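Local atomic coordinates of probable enoyl-CoA hydratase/isomerase (Pseudomonas aeruginosa, PDB entry 7BOR), a protein that belongs to the crotonase family, binds coenzyme A and probably acts as an enoyl-CoA hydratase/isomerase, although its precise reaction is uncertain. Residues A87-P92 with P213-L218; P94-V99 with R189-R194. All coordinates share one frame; numbering follows the deposited sequence.

Contact 1: residues A87-P92 with P213-L218; sequences ALLEFP and PFIEEL
L89 drives its CD1 methyl into the notch between I215 and L218, one turn apart on the facing helix. This is helix-helix packing within the crotonase fold: helix 80-90, close to its C-terminal end, lies against the long helix 200-233, and the CA atoms of L89 and I215 come within 8.7 Å. The two neighbours of L89 are used differently. I215 offers the end of its chain, with CD1 3.9 Å from L89 CD1 and 4.0 Å from L89 CG, so one methyl spans a branch point and a branch. CG1 of I215 lies opposite the backbone N (chi1 178°), which carries CD1 out across the gap, while CG2 sits between the backbone N and the carbonyl carbon and takes no part in the contact with L89. L218 runs past L89 in the reverse sense. No hydrogen bond links the two segments, and the apolar grip rests on these three residues. H113 touches both leucines from a loop, and I143 of helix 140-148 packs on L218, so this end of the contact continues into the protein interior. The other end is more open: the partly exposed E90 swings its carboxylate toward the facing helix, with OE2 4.4 Å from I215 CD1, and forms a salt bridge to R219, the residue directly after L218. A charged bridge thus flanks the leucine-isoleucine packing. The tightest spot lies on the L218 side, where its CD2 presses to 3.4 Å from L89 CD1, closer than two methyl carbons usually sit.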
loop_
_atom_site.group_PDB
_atom_site.type_symbol
_atom_site.label_atom_id
_atom_site.label_comp_id
_atom_site.label_asym_id
_atom_site.label_seq_id
_atom_site.Cartn_x
_atom_site.Cartn_y
_atom_site.Cartn_z
ATOM N N ALA A 87 -1.477 -11.219 0.237
ATOM C CA ALA A 87 -0.273 -11.488 -0.549
ATOM C C ALA A 87 0.883 -10.544 -0.168
ATOM O O ALA A 87 2.003 -10.994 0.078
ATOM C CB ALA A 87 -0.585 -11.380 -2.042
ATOM N N LEU A 88 0.640 -9.238 -0.119
ATOM C CA LEU A 88 1.728 -8.332 0.271
ATOM C C LEU A 88 2.162 -8.576 1.716
ATOM O O LEU A 88 3.350 -8.761 2.014
ATOM C CB LEU A 88 1.287 -6.906 0.076
ATOM C CG LEU A 88 2.315 -5.797 0.333
ATOM C CD1 LEU A 88 3.472 -5.906 -0.586
ATOM C CD2 LEU A 88 1.564 -4.480 0.165
ATOM N N LEU A 89 1.201 -8.645 2.627
ATOM C CA LEU A 89 1.538 -8.897 4.022
ATOM C C LEU A 89 2.435 -10.121 4.171
ATOM O O LEU A 89 3.418 -10.110 4.933
ATOM C CB LEU A 89 0.241 -9.061 4.808
ATOM C CG LEU A 89 0.358 -9.508 6.245
ATOM C CD1 LEU A 89 1.015 -8.380 7.080
ATOM C CD2 LEU A 89 -1.002 -9.858 6.751
ATOM N N GLU A 90 2.127 -11.187 3.445
ATOM C CA GLU A 90 2.870 -12.432 3.603
ATOM C C GLU A 90 4.045 -12.529 2.633
ATOM O O GLU A 90 4.766 -13.532 2.651
ATOM C CB GLU A 90 1.915 -13.637 3.432
ATOM C CG GLU A 90 0.629 -13.527 4.250
ATOM C CD GLU A 90 0.823 -13.973 5.692
ATOM O OE1 GLU A 90 1.951 -14.379 6.010
ATOM O OE2 GLU A 90 -0.136 -13.952 6.499
ATOM N N PHE A 91 4.255 -11.525 1.778
ATOM C CA PHE A 91 5.341 -11.612 0.809
ATOM C C PHE A 91 6.666 -11.767 1.557
ATOM O O PHE A 91 6.979 -10.940 2.433
ATOM C CB PHE A 91 5.366 -10.394 -0.063
ATOM C CG PHE A 91 6.204 -10.543 -1.274
ATOM C CD1 PHE A 91 5.800 -11.326 -2.324
ATOM C CD2 PHE A 91 7.379 -9.863 -1.383
ATOM C CE1 PHE A 91 6.575 -11.399 -3.453
ATOM C CE2 PHE A 91 8.138 -9.934 -2.503
ATOM C CZ PHE A 91 7.744 -10.706 -3.527
ATOM N N PRO A 92 7.433 -12.828 1.310
ATOM C CA PRO A 92 8.635 -13.077 2.118
ATOM C C PRO A 92 9.903 -12.401 1.626
ATOM O O PRO A 92 10.891 -12.406 2.373
ATOM C CB PRO A 92 8.780 -14.608 2.035
ATOM C CG PRO A 92 8.254 -14.916 0.658
ATOM C CD PRO A 92 7.105 -13.972 0.431
ATOM N N PRO A 213 7.250 -11.507 15.578
ATOM C CA PRO A 213 6.572 -11.209 16.850
ATOM C C PRO A 213 5.239 -10.524 16.680
ATOM O O PRO A 213 4.473 -10.506 17.647
ATOM C CB PRO A 213 7.553 -10.297 17.584
ATOM C CG PRO A 213 8.890 -10.457 16.797
ATOM C CD PRO A 213 8.527 -10.792 15.413
ATOM N N PHE A 214 4.936 -9.986 15.490
ATOM C CA PHE A 214 3.799 -9.096 15.256
ATOM C C PHE A 214 2.739 -9.724 14.341
ATOM O O PHE A 214 1.603 -9.235 14.296
ATOM C CB PHE A 214 4.281 -7.743 14.617
ATOM C CG PHE A 214 5.547 -7.125 15.272
ATOM C CD1 PHE A 214 5.463 -6.417 16.471
ATOM C CD2 PHE A 214 6.823 -7.265 14.688
ATOM C CE1 PHE A 214 6.633 -5.911 17.105
ATOM C CE2 PHE A 214 8.022 -6.733 15.319
ATOM C CZ PHE A 214 7.900 -6.001 16.485
ATOM N N ILE A 215 3.087 -10.770 13.587
ATOM C CA ILE A 215 2.274 -11.146 12.432
ATOM C C ILE A 215 0.931 -11.747 12.858
ATOM O O ILE A 215 -0.095 -11.549 12.190
ATOM C CB ILE A 215 3.061 -12.104 11.515
ATOM C CG1 ILE A 215 2.202 -12.528 10.328
ATOM C CG2 ILE A 215 3.497 -13.353 12.235
ATOM C CD1 ILE A 215 1.927 -11.395 9.394
ATOM N N GLU A 216 0.900 -12.484 13.962
ATOM C CA GLU A 216 -0.375 -13.089 14.361
ATOM C C GLU A 216 -1.361 -12.007 14.787
ATOM O O GLU A 216 -2.518 -12.015 14.355
ATOM C CB GLU A 216 -0.170 -14.112 15.485
ATOM C CG GLU A 216 0.709 -15.309 15.122
ATOM C CD GLU A 216 0.871 -16.297 16.295
ATOM O OE1 GLU A 216 0.543 -15.921 17.444
ATOM O OE2 GLU A 216 1.317 -17.439 16.064
ATOM N N GLU A 217 -0.908 -11.059 15.629
ATOM C CA GLU A 217 -1.762 -9.934 16.007
ATOM C C GLU A 217 -2.198 -9.150 14.767
ATOM O O GLU A 217 -3.392 -8.869 14.581
ATOM C CB GLU A 217 -1.055 -9.016 17.011
ATOM C CG GLU A 217 -1.988 -7.938 17.601
ATOM C CD GLU A 217 -1.405 -7.138 18.778
ATOM O OE1 GLU A 217 -0.168 -6.889 18.797
ATOM O OE2 GLU A 217 -2.203 -6.736 19.684
ATOM N N LEU A 218 -1.250 -8.844 13.878
ATOM C CA LEU A 218 -1.579 -8.169 12.623
ATOM C C LEU A 218 -2.616 -8.935 11.821
ATOM O O LEU A 218 -3.557 -8.330 11.292
ATOM C CB LEU A 218 -0.317 -7.972 11.795
ATOM C CG LEU A 218 -0.363 -7.100 10.547
ATOM C CD1 LEU A 218 -1.055 -5.790 10.847
ATOM C CD2 LEU A 218 1.102 -6.888 10.087
#

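Contact 2: residues P94-V99 with R189-R194; sequences PVIAAV and RDAARR
I96 reaches out from strand 95-99 with its CD1 methyl and sets it against the backbone and side chains of A191 and A192 in helix 182-196. The nearest approach is to the main chain, I96 CD1 to A192 N at 3.6 Å, with A192 CA close behind. Two alanine methyls join it: CB of A191 lies 4.0 Å from I96 CD1, and CB of A192 4.1 Å. Because alanine projects so little, the isoleucine tip gets right down to the helix surface. Its CG1-CD1 arm is fully extended from CA (chi2 178°), which places CD1 at the far end of the side chain. A188, one turn earlier on the same helix, also touches I96, as do V50 and F118 from the two flanking strands. Farther out, A191 in turn rests on L116 and F118, and A192 on V50, so the helix spans three neighbouring strands. Backbone bonds from I96 to V51 and I53 hold the strand that carries it in the sheet. A small-residue helix face laid over a largely parallel sheet in this way is part of the layered core of the crotonase fold.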
loop_
_atom_site.group_PDB
_atom_site.type_symbol
_atom_site.label_atom_id
_atom_site.label_comp_id
_atom_site.label_asym_id
_atom_site.label_seq_id
_atom_site.Cartn_x
_atom_site.Cartn_y
_atom_site.Cartn_z
ATOM N N PRO A 94 12.102 -8.940 -0.260
ATOM C CA PRO A 94 12.066 -7.477 -0.161
ATOM C C PRO A 94 11.043 -6.833 -1.089
ATOM O O PRO A 94 11.008 -7.088 -2.298
ATOM C CB PRO A 94 13.497 -7.049 -0.504
ATOM C CG PRO A 94 14.341 -8.145 -0.063
ATOM C CD PRO A 94 13.507 -9.429 -0.306
ATOM N N VAL A 95 10.228 -5.950 -0.518
ATOM C CA VAL A 95 9.293 -5.152 -1.293
ATOM C C VAL A 95 9.617 -3.673 -1.075
ATOM O O VAL A 95 9.681 -3.231 0.074
ATOM C CB VAL A 95 7.836 -5.417 -0.880
ATOM C CG1 VAL A 95 6.961 -4.754 -1.860
ATOM C CG2 VAL A 95 7.561 -6.857 -0.787
ATOM N N ILE A 96 9.744 -2.917 -2.171
ATOM C CA ILE A 96 10.092 -1.487 -2.163
ATOM C C ILE A 96 9.004 -0.687 -2.864
ATOM O O ILE A 96 8.633 -0.998 -3.998
ATOM C CB ILE A 96 11.453 -1.246 -2.833
ATOM C CG1 ILE A 96 12.516 -2.026 -2.075
ATOM C CG2 ILE A 96 11.807 0.200 -2.899
ATOM C CD1 ILE A 96 13.910 -1.913 -2.681
ATOM N N ALA A 97 8.533 0.374 -2.212
ATOM C CA ALA A 97 7.617 1.327 -2.813
ATOM C C ALA A 97 8.347 2.583 -3.258
ATOM O O ALA A 97 9.260 3.054 -2.586
ATOM C CB ALA A 97 6.513 1.751 -1.840
ATOM N N ALA A 98 7.883 3.140 -4.379
ATOM C CA ALA A 98 8.383 4.380 -4.975
ATOM C C ALA A 98 7.176 5.254 -5.271
ATOM O O ALA A 98 6.415 4.982 -6.208
ATOM C CB ALA A 98 9.157 4.113 -6.257
ATOM N N VAL A 99 7.022 6.317 -4.507
ATOM C CA VAL A 99 5.756 7.020 -4.397
ATOM C C VAL A 99 5.934 8.436 -4.887
ATOM O O VAL A 99 6.772 9.171 -4.362
ATOM C CB VAL A 99 5.235 7.017 -2.941
ATOM C CG1 VAL A 99 3.891 7.761 -2.858
ATOM C CG2 VAL A 99 5.131 5.579 -2.396
ATOM N N ARG A 189 15.227 1.920 -7.314
ATOM C CA ARG A 189 15.890 0.857 -8.069
ATOM C C ARG A 189 17.293 0.586 -7.528
ATOM O O ARG A 189 17.735 -0.568 -7.488
ATOM C CB ARG A 189 15.943 1.212 -9.556
ATOM C CG ARG A 189 14.591 1.128 -10.297
ATOM C CD ARG A 189 14.779 1.325 -11.798
ATOM N NE ARG A 189 14.167 2.571 -12.297
ATOM C CZ ARG A 189 14.813 3.589 -12.880
ATOM N NH1 ARG A 189 14.108 4.634 -13.282
ATOM N NH2 ARG A 189 16.138 3.583 -13.078
ATOM N N ASP A 190 17.986 1.622 -7.055
ATOM C CA ASP A 190 19.327 1.419 -6.488
ATOM C C ASP A 190 19.265 0.650 -5.185
ATOM O O ASP A 190 20.090 -0.237 -4.937
ATOM C CB ASP A 190 20.020 2.768 -6.276
ATOM C CG ASP A 190 20.490 3.385 -7.586
ATOM O OD1 ASP A 190 20.743 2.634 -8.536
ATOM O OD2 ASP A 190 20.619 4.596 -7.674
ATOM N N ALA A 191 18.270 0.950 -4.351
ATOM C CA ALA A 191 18.057 0.151 -3.155
ATOM C C ALA A 191 17.827 -1.303 -3.508
ATOM O O ALA A 191 18.356 -2.190 -2.838
ATOM C CB ALA A 191 16.877 0.709 -2.352
ATOM N N ALA A 192 17.002 -1.578 -4.536
ATOM C CA ALA A 192 16.802 -2.960 -4.970
ATOM C C ALA A 192 18.132 -3.589 -5.350
ATOM O O ALA A 192 18.425 -4.722 -4.965
ATOM C CB ALA A 192 15.821 -3.028 -6.143
ATOM N N ARG A 193 18.972 -2.841 -6.075
ATOM C CA ARG A 193 20.278 -3.355 -6.478
ATOM C C ARG A 193 21.165 -3.646 -5.271
ATOM O O ARG A 193 21.980 -4.574 -5.308
ATOM C CB ARG A 193 20.934 -2.355 -7.447
ATOM C CG ARG A 193 20.172 -2.135 -8.761
ATOM C CD ARG A 193 20.863 -1.124 -9.750
ATOM N NE ARG A 193 20.019 -0.764 -10.907
ATOM C CZ ARG A 193 19.515 0.459 -11.150
ATOM N NH1 ARG A 193 18.759 0.691 -12.236
ATOM N NH2 ARG A 193 19.758 1.472 -10.328
ATOM N N ARG A 194 20.991 -2.918 -4.168
ATOM C CA ARG A 194 21.775 -3.226 -2.976
ATOM C C ARG A 194 21.387 -4.586 -2.422
ATOM O O ARG A 194 22.255 -5.339 -1.948
ATOM C CB ARG A 194 21.589 -2.150 -1.905
ATOM C CG ARG A 194 21.979 -0.743 -2.320
ATOM C CD ARG A 194 21.769 0.253 -1.139
ATOM N NE ARG A 194 22.416 -0.210 0.100
ATOM C CZ ARG A 194 22.540 0.529 1.205
ATOM N NH1 ARG A 194 22.047 1.761 1.221
ATOM N NH2 ARG A 194 23.150 0.045 2.291
#

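In the fold
Contact 2 is nested inside the chain loop that contact 1 closes, and their centres are about 19 Å apart. The chain leaves helix 80-90, turns through F91 to P94 and enters strand 95-99; helices 182-196 and 200-233 likewise follow each other. A direct touch joins the two contacts, L88 CD1 to V95 CG1 at 3.9 Å. L88 and L89 thus serve different neighbours, the strand and helix 200-233. V95 and I96 likewise divide their work, one meeting helix 80-90 and the other helix 182-196. Both contacts lie away from the coenzyme A site, where S62, N64, D65, I66 and R248 bind the cofactor.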